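PDB 6S8T: erythrocyte membrane protein 1, which probably binds host cell-surface receptors as part of a large membrane protein of malaria-infected erythrocytes, this chain being its ICAM-1-binding DBLbeta domain. Local coordinates for residues A[189-193]-A[194-198]; A[241-244]-A[245-248]. All blocks are in the same frame, centred on the assembly; numbering follows the deposited sequence.

Both contacts are local turns at helix ends inside the Duffy binding domain of this largely helical chain. Interaction 1 comes first and closes helix 172-194; helix 202-221 and a loop follow, and interaction 2 then opens helix 246-268. Their centres lie about 12 Å apart, the first about 11 Å and the second about 22 Å from the centre of the chain. The first contact is buried and the second lies at the surface. They meet directly: Pro243 CG packs 3.5 Å from Arg194 O. Helix 246-268 also reaches back, with Arg249 hydrogen-bonded through NE to Ile193 O and through NH1 to Pro244 O, which ties the two turns together within one domain.

Interaction 1: A[189-193]-A[194-198]; sequences LGDII and RGRDL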
loop_
_atom_site.group_PDB
_atom_site.type_symbol
_atom_site.label_atom_id
_atom_site.label_comp_id
_atom_site.label_asym_id
_atom_site.label_seq_id
_atom_site.Cartn_x
_atom_site.Cartn_y
_atom_site.Cartn_z
ATOM N N LEU A 189 -4.492 6.530 -1.412
ATOM C CA LEU A 189 -5.068 7.835 -1.723
ATOM C C LEU A 189 -5.912 8.354 -0.564
ATOM O O LEU A 189 -5.896 9.552 -0.265
ATOM C CB LEU A 189 -5.893 7.752 -3.008
ATOM C CG LEU A 189 -6.466 9.047 -3.591
ATOM C CD1 LEU A 189 -5.380 10.099 -3.782
ATOM C CD2 LEU A 189 -7.173 8.771 -4.919
ATOM N N GLY A 190 -6.649 7.466 0.102
ATOM C CA GLY A 190 -7.369 7.872 1.300
ATOM C C GLY A 190 -6.444 8.354 2.401
ATOM O O GLY A 190 -6.756 9.313 3.112
ATOM N N ASP A 191 -5.287 7.702 2.554
ATOM C CA ASP A 191 -4.337 8.143 3.569
ATOM C C ASP A 191 -3.657 9.452 3.184
ATOM O O ASP A 191 -3.266 10.224 4.068
ATOM C CB ASP A 191 -3.309 7.043 3.837
ATOM C CG ASP A 191 -3.863 5.942 4.738
ATOM O OD1 ASP A 191 -5.007 6.099 5.223
ATOM O OD2 ASP A 191 -3.168 4.925 4.953
ATOM N N ILE A 192 -3.516 9.730 1.884
ATOM C CA ILE A 192 -2.973 11.019 1.462
ATOM C C ILE A 192 -3.948 12.140 1.793
ATOM O O ILE A 192 -3.555 13.192 2.312
ATOM C CB ILE A 192 -2.630 10.999 -0.040
ATOM C CG1 ILE A 192 -1.493 10.017 -0.325
ATOM C CG2 ILE A 192 -2.251 12.391 -0.522
ATOM C CD1 ILE A 192 -1.091 9.962 -1.785
ATOM N N ILE A 193 -5.233 11.935 1.499
ATOM C CA ILE A 193 -6.239 12.959 1.764
ATOM C C ILE A 193 -6.382 13.204 3.264
ATOM O O ILE A 193 -6.503 14.352 3.708
ATOM C CB ILE A 193 -7.580 12.557 1.122
ATOM C CG1 ILE A 193 -7.419 12.386 -0.390
ATOM C CG2 ILE A 193 -8.654 13.590 1.423
ATOM C CD1 ILE A 193 -6.933 13.635 -1.092
ATOM N N ARG A 194 -6.372 12.143 4.068
ATOM C CA ARG A 194 -6.554 12.296 5.509
ATOM C C ARG A 194 -5.277 12.704 6.235
ATOM O O ARG A 194 -5.355 13.111 7.398
ATOM C CB ARG A 194 -7.096 10.998 6.121
ATOM C CG ARG A 194 -8.551 10.688 5.776
ATOM C CD ARG A 194 -8.964 9.285 6.246
ATOM N NE ARG A 194 -8.209 8.239 5.560
ATOM C CZ ARG A 194 -8.505 6.942 5.594
ATOM N NH1 ARG A 194 -9.556 6.511 6.282
ATOM N NH2 ARG A 194 -7.748 6.073 4.929
ATOM N N GLY A 195 -4.116 12.619 5.589
ATOM C CA GLY A 195 -2.867 12.982 6.232
ATOM C C GLY A 195 -2.169 11.868 6.983
ATOM O O GLY A 195 -1.287 12.154 7.800
ATOM N N ARG A 196 -2.529 10.607 6.735
ATOM C CA ARG A 196 -1.895 9.468 7.386
ATOM C C ARG A 196 -0.705 8.904 6.613
ATOM O O ARG A 196 0.048 8.099 7.175
ATOM C CB ARG A 196 -2.925 8.348 7.605
ATOM C CG ARG A 196 -4.140 8.756 8.436
ATOM C CD ARG A 196 -5.220 7.675 8.453
ATOM N NE ARG A 196 -6.347 8.061 9.299
ATOM C CZ ARG A 196 -7.341 7.250 9.651
ATOM N NH1 ARG A 196 -8.316 7.701 10.431
ATOM N NH2 ARG A 196 -7.362 5.991 9.229
ATOM N N ASP A 197 -0.512 9.301 5.353
ATOM C CA ASP A 197 0.491 8.669 4.500
ATOM C C ASP A 197 1.904 8.893 5.036
ATOM O O ASP A 197 2.239 9.978 5.519
ATOM C CB ASP A 197 0.371 9.211 3.071
ATOM C CG ASP A 197 1.421 8.636 2.137
ATOM O OD1 ASP A 197 1.255 7.480 1.684
ATOM O OD2 ASP A 197 2.414 9.340 1.863
ATOM N N LEU A 198 2.745 7.860 4.927
ATOM C CA LEU A 198 4.059 7.853 5.566
ATOM C C LEU A 198 5.201 8.337 4.676
ATOM O O LEU A 198 6.321 8.485 5.177
ATOM C CB LEU A 198 4.393 6.445 6.067
ATOM C CG LEU A 198 3.484 5.891 7.164
ATOM C CD1 LEU A 198 3.802 4.429 7.415
ATOM C CD2 LEU A 198 3.636 6.700 8.436
HETATM O O HOH W 1 -5.902 4.430 7.111
#
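A Schellman motif ends helix 172-194 here, with Gly195 as its C-prime residue at positive phi. Its defining bonds run from Arg196 N to Asp191 O, 2.8 Å and in the carbonyl plane, and from Gly195 N to Ile192 O, the latter long at 3.4 Å and weak. Asp191 O also receives weak bonds from Gly195 N and Asp197 N, so one carbonyl gathers three successive amides as the chain turns off the helix. One residue earlier, Gly190 O is gripped twice by Arg194, from opposite faces of its carbonyl plane. The backbone N makes the regular helical bond, while NE, at 3.0 Å, stands above that plane with a C=O...N angle of 108°. The bend at chi3 (-64°) folds the Arg194 chain back over the helix end and brings NH2 within 2.8 Å of Asp191 OD1, a salt bridge in which the hydrogen bond itself is weak because it is strongly bent, with carboxylate and guanidinium planes 34° apart. Asp191 OD2 pairs with Arg296 of helix 293-319, so this buried carboxylate is held at both oxygens. Arg196 passes the same carboxylate at a slant, its CD near Asp191 OD1, while its guanidinium forms a salt bridge with Glu250. Asp197 CB packs against Ile192 CG1, and its carboxylate binds Arg115 and Gln293; together with the Arg196 salt bridge this joins the capped end to helices 113-116, 246-268 and 293-319. Water 1 links Asp191 and Arg196, lying 2.7 Å from Asp191 OD1, to which it can donate, and accepting from Arg196 NH2 at 3.0 Å.

Interaction 2: A[241-244]-A[245-248]; sequences NNPP and YKQL
A type II beta turn from Pro243 to Lys246 delivers the chain into helix 246-268, with Tyr245 at the N-cap position. Pro244 and Tyr245 are its two central residues, and their backbone angles bear out the assignment: Pro244 has phi/psi of -59/139°, whereas Tyr245 sits at a positive phi of 59°. Across the turn Pro243 O lies 3.2 Å from Lys246 N. A cis peptide bond between Asn242 and Pro243 bends the chain just before the turn, in a loop where two consecutive prolines limit backbone freedom. Lys246 folds back over this loop. Its CG is anti to the backbone N, and bends at chi3 and chi4 curl the end of the chain toward the loop, with CE 3.7 Å from Asn242 O and NZ 4.0 Å from Pro243 CD. Nearer the backbone, Lys246 CB meets Asn241 CB at 3.9 Å, a methylene-to-methylene contact that lays the last part of the loop against the first helical residue. The side chain of Tyr245 leaves the turn for the other side, reaching Lys219 of helix 202-221 and Asp238 and Glu239 of the preceding loop. Asp238 completes the helix start: its OD2 accepts a hydrogen bond from Leu248 N, and its OD1 accepts weak ones from Gln247 N and the side-chain ND2 of Asn241, so one carboxylate links the loop to the first turn of the helix. The Pro244 ring makes an apolar contact with its neighbour, CB lying 3.9 Å from Tyr245 CD2.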
loop_
_atom_site.group_PDB
_atom_site.type_symbol
_atom_site.label_atom_id
_atom_site.label_comp_id
_atom_site.label_asym_id
_atom_site.label_seq_id
_atom_site.Cartn_x
_atom_site.Cartn_y
_atom_site.Cartn_z
ATOM N N ASN A 241 -5.181 19.918 15.707
ATOM C CA ASN A 241 -4.865 18.504 15.598
ATOM C C ASN A 241 -3.674 18.281 14.672
ATOM O O ASN A 241 -3.333 19.121 13.835
ATOM C CB ASN A 241 -6.070 17.720 15.082
ATOM C CG ASN A 241 -7.106 17.481 16.153
ATOM O OD1 ASN A 241 -6.932 16.621 17.013
ATOM N ND2 ASN A 241 -8.195 18.236 16.106
ATOM N N ASN A 242 -3.041 17.128 14.837
ATOM C CA ASN A 242 -1.957 16.690 13.960
ATOM C C ASN A 242 -2.344 15.350 13.352
ATOM O O ASN A 242 -2.444 14.349 14.086
ATOM C CB ASN A 242 -0.639 16.576 14.724
ATOM C CG ASN A 242 0.530 16.231 13.822
ATOM O OD1 ASN A 242 0.466 16.412 12.605
ATOM N ND2 ASN A 242 1.607 15.731 14.416
ATOM N N PRO A 243 -2.582 15.263 12.033
ATOM C CA PRO A 243 -2.458 16.330 11.030
ATOM C C PRO A 243 -3.530 17.415 11.160
ATOM O O PRO A 243 -4.564 17.169 11.784
ATOM C CB PRO A 243 -2.608 15.573 9.707
ATOM C CG PRO A 243 -3.466 14.413 10.042
ATOM C CD PRO A 243 -3.081 14.010 11.442
ATOM N N PRO A 244 -3.278 18.597 10.595
ATOM C CA PRO A 244 -4.265 19.682 10.691
ATOM C C PRO A 244 -5.597 19.278 10.075
ATOM O O PRO A 244 -5.646 18.628 9.029
ATOM C CB PRO A 244 -3.609 20.830 9.915
ATOM C CG PRO A 244 -2.146 20.513 9.921
ATOM C CD PRO A 244 -2.056 19.019 9.887
ATOM N N TYR A 245 -6.683 19.670 10.748
ATOM C CA TYR A 245 -8.049 19.348 10.322
ATOM C C TYR A 245 -8.269 17.838 10.237
ATOM O O TYR A 245 -8.959 17.347 9.342
ATOM C CB TYR A 245 -8.393 20.021 8.991
ATOM C CG TYR A 245 -8.095 21.503 8.963
ATOM C CD1 TYR A 245 -8.960 22.417 9.555
ATOM C CD2 TYR A 245 -6.949 21.988 8.347
ATOM C CE1 TYR A 245 -8.688 23.773 9.533
ATOM C CE2 TYR A 245 -6.671 23.342 8.320
ATOM C CZ TYR A 245 -7.541 24.229 8.913
ATOM O OH TYR A 245 -7.265 25.575 8.888
ATOM N N LYS A 246 -7.686 17.103 11.190
ATOM C CA LYS A 246 -7.738 15.642 11.168
ATOM C C LYS A 246 -9.170 15.132 11.044
ATOM O O LYS A 246 -9.469 14.296 10.182
ATOM C CB LYS A 246 -7.085 15.077 12.432
ATOM C CG LYS A 246 -7.365 13.595 12.659
ATOM C CD LYS A 246 -7.280 13.220 14.133
ATOM C CE LYS A 246 -5.844 13.087 14.603
ATOM N NZ LYS A 246 -5.202 11.860 14.059
ATOM N N GLN A 247 -10.069 15.627 11.901
ATOM C CA GLN A 247 -11.436 15.111 11.925
ATOM C C GLN A 247 -12.208 15.508 10.672
ATOM O O GLN A 247 -12.936 14.689 10.101
ATOM C CB GLN A 247 -12.160 15.599 13.183
ATOM C CG GLN A 247 -11.557 15.087 14.485
ATOM C CD GLN A 247 -12.331 15.536 15.713
ATOM O OE1 GLN A 247 -12.649 14.727 16.585
ATOM N NE2 GLN A 247 -12.636 16.829 15.789
ATOM N N LEU A 248 -12.067 16.761 10.231
ATOM C CA LEU A 248 -12.765 17.208 9.029
ATOM C C LEU A 248 -12.336 16.415 7.800
ATOM O O LEU A 248 -13.153 16.163 6.907
ATOM C CB LEU A 248 -12.519 18.701 8.807
ATOM C CG LEU A 248 -13.294 19.369 7.669
ATOM C CD1 LEU A 248 -14.788 19.367 7.965
ATOM C CD2 LEU A 248 -12.791 20.786 7.430
#